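Local coordinates for protein cytochrome P450 RhF (Acinetobacter radioresistens, PDB 6RO8) that binds heme and probably acts as a monooxygenase, this chain being the heme domain of a longer protein with predicted flavin-reductase and iron-sulfur domains, at residues Asn86-Leu91 against Asn110-Asn115; Arg322-Glu327 against Asp339-Val344. All blocks are in the same frame, centred on the assembly; numbering follows the deposited sequence.

Contact 1: Asn86-Leu91 against Asn110-Asn115. With HEM (protoporphyrin IX containing Fe), chain B; HIS (histidine), chain C.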
ATOM      1  N   ASN A  86      -5.126   1.988  14.820  1.00 76.90           N
ATOM      2  CA  ASN A  86      -5.167   3.215  14.050  1.00 74.26           C
ATOM      3  C   ASN A  86      -4.729   3.040  12.596  1.00 75.83           C
ATOM      4  O   ASN A  86      -4.673   4.039  11.874  1.00 81.78           O
ATOM      5  CB  ASN A  86      -4.291   4.279  14.721  1.00 76.15           C
ATOM      6  CG  ASN A  86      -2.825   3.894  14.733  1.00 75.17           C
ATOM      7  OD1 ASN A  86      -2.477   2.706  14.663  1.00 84.77           O
ATOM      8  ND2 ASN A  86      -1.957   4.889  14.786  1.00 75.00           N
ATOM      9  N   ALA A  87      -4.443   1.815  12.133  1.00 71.08           N
ATOM     10  CA  ALA A  87      -3.856   1.658  10.802  1.00 71.97           C
ATOM     11  C   ALA A  87      -4.767   2.188   9.697  1.00 73.67           C
ATOM     12  O   ALA A  87      -4.272   2.581   8.634  1.00 74.40           O
ATOM     13  CB  ALA A  87      -3.499   0.192  10.532  1.00 68.27           C
ATOM     14  N   LEU A  88      -6.085   2.205   9.917  1.00 74.43           N
ATOM     15  CA  LEU A  88      -7.016   2.738   8.925  1.00 72.29           C
ATOM     16  C   LEU A  88      -7.772   3.951   9.451  1.00 75.12           C
ATOM     17  O   LEU A  88      -8.765   4.383   8.848  1.00 66.92           O
ATOM     18  CB  LEU A  88      -7.996   1.662   8.469  1.00 75.28           C
ATOM     19  CG  LEU A  88      -7.402   0.413   7.816  1.00 76.08           C
ATOM     20  CD1 LEU A  88      -8.523  -0.587   7.598  1.00 76.84           C
ATOM     21  CD2 LEU A  88      -6.639   0.728   6.479  1.00 59.95           C
ATOM     22  N   GLU A  89      -7.293   4.520  10.550  1.00 76.53           N
ATOM     23  CA  GLU A  89      -7.904   5.687  11.156  1.00 69.08           C
ATOM     24  C   GLU A  89      -7.694   6.931  10.302  1.00 72.32           C
ATOM     25  O   GLU A  89      -6.647   7.111   9.677  1.00 70.68           O
ATOM     26  CB  GLU A  89      -7.305   5.866  12.542  1.00 77.07           C
ATOM     27  CG  GLU A  89      -7.706   7.094  13.334  1.00 81.44           C
ATOM     28  CD  GLU A  89      -6.891   7.177  14.595  1.00 90.10           C
ATOM     29  OE1 GLU A  89      -5.824   7.825  14.572  1.00 96.41           O
ATOM     30  OE2 GLU A  89      -7.288   6.548  15.592  1.00 92.30           O
ATOM     31  N   LYS A  90      -8.693   7.807  10.292  1.00 75.09           N
ATOM     32  CA  LYS A  90      -8.610   8.985   9.446  1.00 74.17           C
ATOM     33  C   LYS A  90      -7.592   9.959  10.021  1.00 74.93           C
ATOM     34  O   LYS A  90      -7.636  10.306  11.201  1.00 73.41           O
ATOM     35  CB  LYS A  90      -9.974   9.652   9.297  1.00 62.30           C
ATOM     36  CG  LYS A  90      -9.892  10.894   8.423  1.00 69.41           C
ATOM     37  CD  LYS A  90     -11.239  11.496   8.043  1.00 73.97           C
ATOM     38  CE  LYS A  90     -11.092  12.632   7.006  1.00 78.72           C
ATOM     39  NZ  LYS A  90     -10.492  13.918   7.480  1.00 80.53           N
ATOM     40  N   LEU A  91      -6.651  10.383   9.185  1.00 77.08           N
ATOM     41  CA  LEU A  91      -5.512  11.130   9.695  1.00 79.95           C
ATOM     42  C   LEU A  91      -5.951  12.463  10.284  1.00 77.89           C
ATOM     43  O   LEU A  91      -5.699  12.754  11.458  1.00 74.00           O
ATOM     44  CB  LEU A  91      -4.497  11.333   8.579  1.00 80.72           C
ATOM     45  CG  LEU A  91      -3.174  11.898   9.048  1.00 77.84           C
ATOM     46  CD1 LEU A  91      -2.474  10.869   9.917  1.00 74.86           C
ATOM     47  CD2 LEU A  91      -2.373  12.197   7.816  1.00 80.61           C
ATOM     48  N   ASN A 110     -15.148  -0.391  10.801  1.00 92.21           N
ATOM     49  CA  ASN A 110     -14.474  -0.661  12.050  1.00 91.98           C
ATOM     50  C   ASN A 110     -13.275  -1.547  11.747  1.00 95.20           C
ATOM     51  O   ASN A 110     -12.465  -1.186  10.899  1.00105.81           O
ATOM     52  CB  ASN A 110     -15.421  -1.236  13.090  1.00 97.19           C
ATOM     53  CG  ASN A 110     -14.866  -1.136  14.500  1.00108.40           C
ATOM     54  OD1 ASN A 110     -14.107  -0.221  14.827  1.00109.78           O
ATOM     55  ND2 ASN A 110     -15.238  -2.088  15.344  1.00119.94           N
ATOM     56  N   ARG A 111     -13.136  -2.683  12.411  1.00 89.45           N
ATOM     57  CA  ARG A 111     -11.960  -3.522  12.247  1.00 89.06           C
ATOM     58  C   ARG A 111     -12.086  -4.477  11.066  1.00 87.48           C
ATOM     59  O   ARG A 111     -13.136  -5.088  10.843  1.00 91.62           O
ATOM     60  CB  ARG A 111     -11.726  -4.327  13.518  1.00 98.30           C
ATOM     61  CG  ARG A 111     -11.844  -3.501  14.748  1.00104.72           C
ATOM     62  CD  ARG A 111     -10.897  -2.329  14.680  1.00105.38           C
ATOM     63  NE  ARG A 111      -9.755  -2.566  15.545  1.00105.72           N
ATOM     64  CZ  ARG A 111      -9.770  -2.352  16.852  1.00112.12           C
ATOM     65  NH1 ARG A 111     -10.865  -1.888  17.435  1.00112.35           N
ATOM     66  NH2 ARG A 111      -8.689  -2.602  17.572  1.00121.16           N
ATOM     67  N   THR A 112     -10.991  -4.612  10.326  1.00 87.82           N
ATOM     68  CA  THR A 112     -10.858  -5.624   9.292  1.00 86.68           C
ATOM     69  C   THR A 112      -9.818  -6.632   9.746  1.00 78.47           C
ATOM     70  O   THR A 112      -9.954  -7.237  10.812  1.00 84.35           O
ATOM     71  CB  THR A 112     -10.436  -4.996   7.971  1.00 90.09           C
ATOM     72  OG1 THR A 112      -9.225  -4.250   8.180  1.00 85.13           O
ATOM     73  CG2 THR A 112     -11.520  -4.064   7.462  1.00 86.71           C
ATOM     74  N   LEU A 113      -8.770  -6.809   8.953  1.00 76.00           N
ATOM     75  CA  LEU A 113      -7.608  -7.570   9.383  1.00 72.80           C
ATOM     76  C   LEU A 113      -6.442  -6.671   9.752  1.00 73.26           C
ATOM     77  O   LEU A 113      -5.836  -6.853  10.813  1.00 75.86           O
ATOM     78  CB  LEU A 113      -7.171  -8.546   8.285  1.00 78.88           C
ATOM     79  CG  LEU A 113      -7.960  -9.849   8.180  1.00 86.38           C
ATOM     80  CD1 LEU A 113      -7.366 -10.737   7.103  1.00 82.91           C
ATOM     81  CD2 LEU A 113      -7.972 -10.568   9.513  1.00101.39           C
ATOM     82  N   VAL A 114      -6.132  -5.682   8.907  1.00 74.10           N
ATOM     83  CA  VAL A 114      -4.875  -4.956   9.052  1.00 71.67           C
ATOM     84  C   VAL A 114      -4.904  -4.084  10.293  1.00 70.40           C
ATOM     85  O   VAL A 114      -3.853  -3.778  10.861  1.00 79.66           O
ATOM     86  CB  VAL A 114      -4.564  -4.142   7.774  1.00 69.94           C
ATOM     87  CG1 VAL A 114      -5.456  -2.904   7.675  1.00 59.36           C
ATOM     88  CG2 VAL A 114      -3.056  -3.797   7.681  1.00 66.34           C
ATOM     89  N   ASN A 115      -6.091  -3.686  10.741  1.00 74.33           N
ATOM     90  CA  ASN A 115      -6.253  -2.845  11.920  1.00 81.92           C
ATOM     91  C   ASN A 115      -6.978  -3.556  13.052  1.00 92.92           C
ATOM     92  O   ASN A 115      -7.405  -2.900  14.012  1.00 91.90           O
ATOM     93  CB  ASN A 115      -6.979  -1.539  11.566  1.00 80.26           C
ATOM     94  CG  ASN A 115      -8.445  -1.743  11.198  1.00 85.15           C
ATOM     95  OD1 ASN A 115      -8.878  -2.844  10.841  1.00 89.19           O
ATOM     96  ND2 ASN A 115      -9.216  -0.667  11.283  1.00 84.40           N
TER
HETATM   97  CHA HEM B 500      -1.200  -6.019   5.229  1.00 58.42           C
HETATM   98  CHB HEM B 500       1.526  -3.584   2.014  1.00 64.35           C
HETATM   99  CHC HEM B 500      -0.726  -5.787  -1.708  1.00 58.30           C
HETATM  100  CHD HEM B 500      -3.729  -7.824   1.523  1.00 62.79           C
HETATM  101  C1A HEM B 500      -0.272  -5.149   4.698  1.00 59.53           C
HETATM  102  C2A HEM B 500       0.602  -4.248   5.427  1.00 65.64           C
HETATM  103  C3A HEM B 500       1.345  -3.584   4.548  1.00 61.68           C
HETATM  104  C4A HEM B 500       0.978  -4.021   3.211  1.00 66.46           C
HETATM  105  CMA HEM B 500       2.409  -2.527   4.914  1.00 53.53           C
HETATM  106  CAA HEM B 500       0.680  -4.088   6.962  1.00 55.70           C
HETATM  107  CBA HEM B 500       1.855  -4.922   7.435  1.00 55.86           C
HETATM  108  CGA HEM B 500       1.974  -4.910   8.935  1.00 62.45           C
HETATM  109  O1A HEM B 500       1.163  -4.227   9.606  1.00 60.68           O
HETATM  110  O2A HEM B 500       2.889  -5.596   9.449  1.00 57.16           O
HETATM  111  C1B HEM B 500       1.221  -4.029   0.749  1.00 62.66           C
HETATM  112  C2B HEM B 500       1.962  -3.714  -0.456  1.00 67.79           C
HETATM  113  C3B HEM B 500       1.330  -4.312  -1.495  1.00 61.48           C
HETATM  114  C4B HEM B 500       0.175  -5.030  -0.973  1.00 63.35           C
HETATM  115  CMB HEM B 500       3.240  -2.832  -0.469  1.00 58.42           C
HETATM  116  CAB HEM B 500       1.694  -4.334  -2.998  1.00 56.96           C
HETATM  117  CBB HEM B 500       2.844  -3.908  -3.520  1.00 56.08           C
HETATM  118  C1C HEM B 500      -1.746  -6.536  -1.165  1.00 64.17           C
HETATM  119  C2C HEM B 500      -2.727  -7.344  -1.869  1.00 67.48           C
HETATM  120  C3C HEM B 500      -3.543  -7.900  -0.944  1.00 70.25           C
HETATM  121  C4C HEM B 500      -3.108  -7.466   0.353  1.00 64.02           C
HETATM  122  CMC HEM B 500      -2.767  -7.504  -3.404  1.00 62.17           C
HETATM  123  CAC HEM B 500      -4.765  -8.850  -1.080  1.00 72.77           C
HETATM  124  CBC HEM B 500      -5.235  -9.257  -2.260  1.00 84.17           C
HETATM  125  C1D HEM B 500      -3.337  -7.503   2.799  1.00 61.68           C
HETATM  126  C2D HEM B 500      -3.997  -7.919   4.013  1.00 64.83           C
HETATM  127  C3D HEM B 500      -3.301  -7.437   5.037  1.00 67.66           C
HETATM  128  C4D HEM B 500      -2.166  -6.687   4.511  1.00 63.41           C
HETATM  129  CMD HEM B 500      -5.281  -8.769   4.123  1.00 65.40           C
HETATM  130  CAD HEM B 500      -3.689  -7.635   6.520  1.00 73.07           C
HETATM  131  CBD HEM B 500      -3.103  -8.913   7.103  1.00 76.93           C
HETATM  132  CGD HEM B 500      -3.113  -8.816   8.612  1.00 80.31           C
HETATM  133  O1D HEM B 500      -3.584  -7.785   9.136  1.00 80.11           O
HETATM  134  O2D HEM B 500      -2.645  -9.756   9.302  1.00 82.50           O
HETATM  135  NA  HEM B 500      -0.022  -4.969   3.354  1.00 68.45           N
HETATM  136  NB  HEM B 500       0.143  -4.829   0.396  1.00 64.09           N
HETATM  137  NC  HEM B 500      -2.020  -6.638   0.188  1.00 67.64           N
HETATM  138  ND  HEM B 500      -2.220  -6.755   3.140  1.00 62.99           N
HETATM  139 FE   HEM B 500      -1.041  -5.817   1.741  1.00 59.25          FE
HETATM  140  N   HIS C 501      -4.405  -0.373   2.157  1.00 91.48           N
HETATM  141  CA  HIS C 501      -3.043  -0.887   2.245  1.00 87.65           C
HETATM  142  C   HIS C 501      -2.662  -1.662   0.987  1.00 68.61           C
HETATM  143  O   HIS C 501      -1.583  -2.268   0.943  1.00 90.70           O
HETATM  144  CB  HIS C 501      -2.884  -1.776   3.479  1.00 95.53           C
HETATM  145  CG  HIS C 501      -4.057  -2.670   3.734  1.00 93.53           C
HETATM  146  ND1 HIS C 501      -3.928  -4.031   3.924  1.00 88.75           N
HETATM  147  CD2 HIS C 501      -5.380  -2.401   3.829  1.00 92.01           C
HETATM  148  CE1 HIS C 501      -5.123  -4.559   4.127  1.00 88.25           C
HETATM  149  NE2 HIS C 501      -6.021  -3.591   4.074  1.00 91.70           N
HETATM  150  OXT HIS C 501      -3.416  -1.695   0.014  1.00 85.21           O
HETATM  151  O   HOH W   1      -7.850   1.657  11.604  1.00 90.62           O
HETATM  152  O   HOH W   2      -2.540  -4.074   1.871  1.00 78.69           O

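Contact 2: Arg322-Glu327 against Asp339-Val344. With HEM (protoporphyrin IX containing Fe), chain B.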
ATOM      1  N   ARG A 322       1.046   2.790  14.049  1.00 65.27           N
ATOM      2  CA  ARG A 322       0.782   1.999  15.237  1.00 73.93           C
ATOM      3  C   ARG A 322       0.268   2.929  16.322  1.00 76.21           C
ATOM      4  O   ARG A 322       0.511   4.140  16.291  1.00 82.14           O
ATOM      5  CB  ARG A 322       2.040   1.251  15.724  1.00 71.74           C
ATOM      6  CG  ARG A 322       2.412   0.046  14.890  1.00 68.31           C
ATOM      7  CD  ARG A 322       1.243  -0.910  14.814  1.00 74.65           C
ATOM      8  NE  ARG A 322       1.596  -2.179  14.178  1.00 84.65           N
ATOM      9  CZ  ARG A 322       1.229  -2.533  12.947  1.00 70.49           C
ATOM     10  NH1 ARG A 322       0.505  -1.705  12.209  1.00 68.72           N
ATOM     11  NH2 ARG A 322       1.576  -3.717  12.466  1.00 64.54           N
ATOM     12  N   GLN A 323      -0.453   2.362  17.286  1.00 82.53           N
ATOM     13  CA  GLN A 323      -0.875   3.100  18.469  1.00 78.76           C
ATOM     14  C   GLN A 323      -0.386   2.377  19.707  1.00 77.34           C
ATOM     15  O   GLN A 323      -0.433   1.149  19.773  1.00 92.79           O
ATOM     16  CB  GLN A 323      -2.387   3.269  18.555  1.00 70.61           C
ATOM     17  CG  GLN A 323      -2.760   4.415  19.481  1.00 83.87           C
ATOM     18  CD  GLN A 323      -4.224   4.768  19.454  1.00 90.12           C
ATOM     19  OE1 GLN A 323      -4.742   5.249  18.448  1.00 85.53           O
ATOM     20  NE2 GLN A 323      -4.902   4.546  20.573  1.00 96.13           N
ATOM     21  N   VAL A 324       0.086   3.143  20.672  1.00 82.01           N
ATOM     22  CA  VAL A 324       0.689   2.598  21.882  1.00 88.61           C
ATOM     23  C   VAL A 324      -0.407   2.345  22.919  1.00 96.89           C
ATOM     24  O   VAL A 324      -1.253   3.216  23.185  1.00 96.91           O
ATOM     25  CB  VAL A 324       1.776   3.550  22.409  1.00 80.57           C
ATOM     26  CG1 VAL A 324       2.362   3.062  23.724  1.00 76.76           C
ATOM     27  CG2 VAL A 324       2.867   3.724  21.346  1.00 71.41           C
ATOM     28  N   THR A 325      -0.399   1.140  23.496  1.00 88.06           N
ATOM     29  CA  THR A 325      -1.447   0.678  24.397  1.00 94.27           C
ATOM     30  C   THR A 325      -1.039   0.693  25.865  1.00106.53           C
ATOM     31  O   THR A 325      -1.910   0.800  26.735  1.00115.02           O
ATOM     32  CB  THR A 325      -1.869  -0.742  24.012  1.00 88.24           C
ATOM     33  OG1 THR A 325      -0.703  -1.575  23.964  1.00 87.36           O
ATOM     34  CG2 THR A 325      -2.552  -0.750  22.642  1.00 78.14           C
ATOM     35  N   THR A 326       0.251   0.552  26.165  1.00 96.83           N
ATOM     36  CA  THR A 326       0.779   0.775  27.504  1.00100.89           C
ATOM     37  C   THR A 326       2.094   1.517  27.358  1.00105.63           C
ATOM     38  O   THR A 326       2.727   1.461  26.305  1.00104.09           O
ATOM     39  CB  THR A 326       1.000  -0.536  28.274  1.00103.00           C
ATOM     40  OG1 THR A 326       1.441  -0.245  29.617  1.00107.89           O
ATOM     41  CG2 THR A 326       2.038  -1.390  27.559  1.00 84.48           C
ATOM     42  N   GLU A 327       2.518   2.224  28.405  1.00113.12           N
ATOM     43  CA  GLU A 327       3.782   2.922  28.237  1.00114.19           C
ATOM     44  C   GLU A 327       4.894   1.910  27.988  1.00111.40           C
ATOM     45  O   GLU A 327       4.824   0.745  28.396  1.00110.55           O
ATOM     46  CB  GLU A 327       4.121   3.845  29.414  1.00117.83           C
ATOM     47  CG  GLU A 327       3.612   3.499  30.779  1.00132.62           C
ATOM     48  CD  GLU A 327       4.141   4.488  31.825  1.00133.46           C
ATOM     49  OE1 GLU A 327       3.704   4.440  32.994  1.00133.44           O
ATOM     50  OE2 GLU A 327       4.998   5.329  31.455  1.00129.18           O
ATOM     51  N   ASP A 339      -0.134   7.166  22.494  1.00 86.21           N
ATOM     52  CA  ASP A 339       0.737   7.801  21.512  1.00 81.17           C
ATOM     53  C   ASP A 339       0.576   7.121  20.162  1.00 89.09           C
ATOM     54  O   ASP A 339       0.531   5.889  20.070  1.00 92.21           O
ATOM     55  CB  ASP A 339       2.195   7.706  21.944  1.00 90.07           C
ATOM     56  CG  ASP A 339       2.595   8.792  22.904  1.00 94.83           C
ATOM     57  OD1 ASP A 339       1.879   9.808  22.985  1.00104.44           O
ATOM     58  OD2 ASP A 339       3.623   8.618  23.585  1.00 97.72           O
ATOM     59  N   LYS A 340       0.517   7.926  19.106  1.00 82.60           N
ATOM     60  CA  LYS A 340       0.437   7.414  17.745  1.00 74.90           C
ATOM     61  C   LYS A 340       1.810   7.471  17.091  1.00 74.08           C
ATOM     62  O   LYS A 340       2.531   8.463  17.235  1.00 76.59           O
ATOM     63  CB  LYS A 340      -0.590   8.203  16.936  1.00 72.36           C
ATOM     64  CG  LYS A 340      -1.992   8.072  17.519  1.00 77.99           C
ATOM     65  CD  LYS A 340      -2.996   8.940  16.803  1.00 85.47           C
ATOM     66  CE  LYS A 340      -4.241   9.157  17.660  1.00 92.18           C
ATOM     67  NZ  LYS A 340      -5.180   8.018  17.593  1.00 98.03           N
ATOM     68  N   LEU A 341       2.161   6.405  16.373  1.00 72.91           N
ATOM     69  CA  LEU A 341       3.474   6.251  15.757  1.00 69.71           C
ATOM     70  C   LEU A 341       3.337   6.111  14.246  1.00 69.44           C
ATOM     71  O   LEU A 341       2.497   5.340  13.756  1.00 66.59           O
ATOM     72  CB  LEU A 341       4.193   5.021  16.317  1.00 78.93           C
ATOM     73  CG  LEU A 341       4.091   4.761  17.827  1.00 77.08           C
ATOM     74  CD1 LEU A 341       4.972   3.570  18.204  1.00 82.61           C
ATOM     75  CD2 LEU A 341       4.522   5.979  18.597  1.00 73.06           C
ATOM     76  N   PHE A 342       4.173   6.843  13.511  1.00 72.39           N
ATOM     77  CA  PHE A 342       4.413   6.586  12.091  1.00 63.88           C
ATOM     78  C   PHE A 342       5.656   5.723  11.960  1.00 62.41           C
ATOM     79  O   PHE A 342       6.748   6.131  12.370  1.00 76.08           O
ATOM     80  CB  PHE A 342       4.586   7.884  11.303  1.00 63.42           C
ATOM     81  CG  PHE A 342       3.344   8.320  10.604  1.00 61.05           C
ATOM     82  CD1 PHE A 342       2.761   7.501   9.646  1.00 65.44           C
ATOM     83  CD2 PHE A 342       2.736   9.515  10.922  1.00 63.27           C
ATOM     84  CE1 PHE A 342       1.595   7.889   9.009  1.00 73.09           C
ATOM     85  CE2 PHE A 342       1.571   9.905  10.301  1.00 64.85           C
ATOM     86  CZ  PHE A 342       0.997   9.092   9.344  1.00 69.33           C
ATOM     87  N   LEU A 343       5.483   4.523  11.431  1.00 62.96           N
ATOM     88  CA  LEU A 343       6.607   3.646  11.104  1.00 64.87           C
ATOM     89  C   LEU A 343       6.985   3.936   9.658  1.00 66.14           C
ATOM     90  O   LEU A 343       6.332   3.435   8.739  1.00 67.60           O
ATOM     91  CB  LEU A 343       6.214   2.181  11.272  1.00 71.15           C
ATOM     92  CG  LEU A 343       6.143   1.568  12.675  1.00 75.76           C
ATOM     93  CD1 LEU A 343       5.240   2.348  13.613  1.00 75.57           C
ATOM     94  CD2 LEU A 343       5.722   0.095  12.595  1.00 67.43           C
ATOM     95  N   VAL A 344       8.026   4.740   9.426  1.00 64.14           N
ATOM     96  CA  VAL A 344       8.320   5.198   8.057  1.00 65.52           C
ATOM     97  C   VAL A 344       9.180   4.134   7.377  1.00 64.64           C
ATOM     98  O   VAL A 344      10.408   4.210   7.353  1.00 63.19           O
ATOM     99  CB  VAL A 344       8.967   6.575   8.030  1.00 62.61           C
ATOM    100  CG1 VAL A 344       9.126   7.026   6.582  1.00 58.83           C
ATOM    101  CG2 VAL A 344       8.112   7.538   8.763  1.00 67.01           C
TER
HETATM  102  CHA HEM B 500      -1.200  -6.019   5.229  1.00 58.42           C
HETATM  103  CHB HEM B 500       1.526  -3.584   2.014  1.00 64.35           C
HETATM  104  CHC HEM B 500      -0.726  -5.787  -1.708  1.00 58.30           C
HETATM  105  CHD HEM B 500      -3.729  -7.824   1.523  1.00 62.79           C
HETATM  106  C1A HEM B 500      -0.272  -5.149   4.698  1.00 59.53           C
HETATM  107  C2A HEM B 500       0.602  -4.248   5.427  1.00 65.64           C
HETATM  108  C3A HEM B 500       1.345  -3.584   4.548  1.00 61.68           C
HETATM  109  C4A HEM B 500       0.978  -4.021   3.211  1.00 66.46           C
HETATM  110  CMA HEM B 500       2.409  -2.527   4.914  1.00 53.53           C
HETATM  111  CAA HEM B 500       0.680  -4.088   6.962  1.00 55.70           C
HETATM  112  CBA HEM B 500       1.855  -4.922   7.435  1.00 55.86           C
HETATM  113  CGA HEM B 500       1.974  -4.910   8.935  1.00 62.45           C
HETATM  114  O1A HEM B 500       1.163  -4.227   9.606  1.00 60.68           O
HETATM  115  O2A HEM B 500       2.889  -5.596   9.449  1.00 57.16           O
HETATM  116  C1B HEM B 500       1.221  -4.029   0.749  1.00 62.66           C
HETATM  117  C2B HEM B 500       1.962  -3.714  -0.456  1.00 67.79           C
HETATM  118  C3B HEM B 500       1.330  -4.312  -1.495  1.00 61.48           C
HETATM  119  C4B HEM B 500       0.175  -5.030  -0.973  1.00 63.35           C
HETATM  120  CMB HEM B 500       3.240  -2.832  -0.469  1.00 58.42           C
HETATM  121  CAB HEM B 500       1.694  -4.334  -2.998  1.00 56.96           C
HETATM  122  CBB HEM B 500       2.844  -3.908  -3.520  1.00 56.08           C
HETATM  123  C1C HEM B 500      -1.746  -6.536  -1.165  1.00 64.17           C
HETATM  124  C2C HEM B 500      -2.727  -7.344  -1.869  1.00 67.48           C
HETATM  125  C3C HEM B 500      -3.543  -7.900  -0.944  1.00 70.25           C
HETATM  126  C4C HEM B 500      -3.108  -7.466   0.353  1.00 64.02           C
HETATM  127  CMC HEM B 500      -2.767  -7.504  -3.404  1.00 62.17           C
HETATM  128  CAC HEM B 500      -4.765  -8.850  -1.080  1.00 72.77           C
HETATM  129  CBC HEM B 500      -5.235  -9.257  -2.260  1.00 84.17           C
HETATM  130  C1D HEM B 500      -3.337  -7.503   2.799  1.00 61.68           C
HETATM  131  C2D HEM B 500      -3.997  -7.919   4.013  1.00 64.83           C
HETATM  132  C3D HEM B 500      -3.301  -7.437   5.037  1.00 67.66           C
HETATM  133  C4D HEM B 500      -2.166  -6.687   4.511  1.00 63.41           C
HETATM  134  CMD HEM B 500      -5.281  -8.769   4.123  1.00 65.40           C
HETATM  135  CAD HEM B 500      -3.689  -7.635   6.520  1.00 73.07           C
HETATM  136  CBD HEM B 500      -3.103  -8.913   7.103  1.00 76.93           C
HETATM  137  CGD HEM B 500      -3.113  -8.816   8.612  1.00 80.31           C
HETATM  138  O1D HEM B 500      -3.584  -7.785   9.136  1.00 80.11           O
HETATM  139  O2D HEM B 500      -2.645  -9.756   9.302  1.00 82.50           O
HETATM  140  NA  HEM B 500      -0.022  -4.969   3.354  1.00 68.45           N
HETATM  141  NB  HEM B 500       0.143  -4.829   0.396  1.00 64.09           N
HETATM  142  NC  HEM B 500      -2.020  -6.638   0.188  1.00 67.64           N
HETATM  143  ND  HEM B 500      -2.220  -6.755   3.140  1.00 62.99           N
HETATM  144 FE   HEM B 500      -1.041  -5.817   1.741  1.00 59.25          FE
HETATM  145  O   HOH W   2      -2.540  -4.074   1.871  1.00 78.69           O

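Contact 1: Asn86-Leu91 against Asn110-Asn115
L88 lies over the turn formed by T112, V114 and N115, crossing each of their side chains at about a right angle. Its CB already meets the amide of N115, 3.9 Å from ND2. With CG set beside the backbone N (chi1 -60°), the branch point comes 3.8 Å from V114 CG1. Beyond it CD1 settles among V114 CG1, N115 ND2 and T112 OG1, while CD2 stays with V114 CG1, 4.0 Å away. The apolar fork of leucine suits the step between the V114 methyl and the N115 side chain, whose polar atoms have other partners. A87, small enough for the backbones to close up, adds its CB at 4.0 Å from N115 CB. N115 ties the turn together: its OD1 takes the T112 N-H in the carbonyl plane at 2.8 Å, almost straight (178°), and its ND2 donates a hydrogen bond to a water and a weak one to N110 O. V114 turns CG1 toward the bound histidine, 3.7 Å from its NE2, and CG2 toward the heme edge. The two segments flank helix 96-104 in what is the B-C loop region of P450s; A87 and V114 both rest on W320 of strand 320-324, and T112 and L113 on helix 257-270.

Contact 2: Arg322-Glu327 against Asp339-Val344
R322 and L341 face each other as an antiparallel hydrogen-bonded pair, R322 N giving to L341 O at 2.9 Å and L341 N to R322 O at 2.8 Å. A third bond, V324 N to D339 O, continues the ladder. R322 sets CG beside its backbone N (chi1 -75°), against L343 CD1 at 3.9 Å, and the bend at chi2 then turns the rest of the chain toward the heme. There NH2 meets heme propionate O1A at 2.9 Å, edge-on in the guanidinium plane. Arginine suits the place: its methylenes pack on leucine while its planar end offers an N-H to the propionate. V324 has CG1 anti to its N (chi1 176°), which leaves CG2 to touch L341 CD1 at 3.8 Å, methyl against methyl. Q323 and K340, a non-hydrogen-bonded pair, send their chains side by side, and K340 NZ reaches Q323 OE1 at 2.9 Å from above the carbonyl plane, 48° out of it. Chemically, the buried guanidinium probably balances the propionate's negative charge, alongside the hydrogen bonds that R126 and H379 make to the heme, whereas the neutral amide of Q323 accepts a hydrogen bond from an ammonium whose charge is met by E89.

Contact 1 and contact 2 have centres about 13 Å apart and meet along one seam. N86 ND2 probably makes a weak hydrogen bond to R322 O, 3.0 Å away, while E89 OE1 forms a salt bridge with K340 NZ at 3.1 Å. L91 CD1 adds packing against F342 CZ at 3.9 Å. Both contacts also reach the heme, each at its own propionate: contact 1 lies beside one, with V114 CA 3.1 Å from O1D, whereas contact 2 holds the other, and its R322 side chain stands about 9 Å from the bound histidine at its nearest. The iron, held by C381, carries a water at 2.3 Å on the histidine's side.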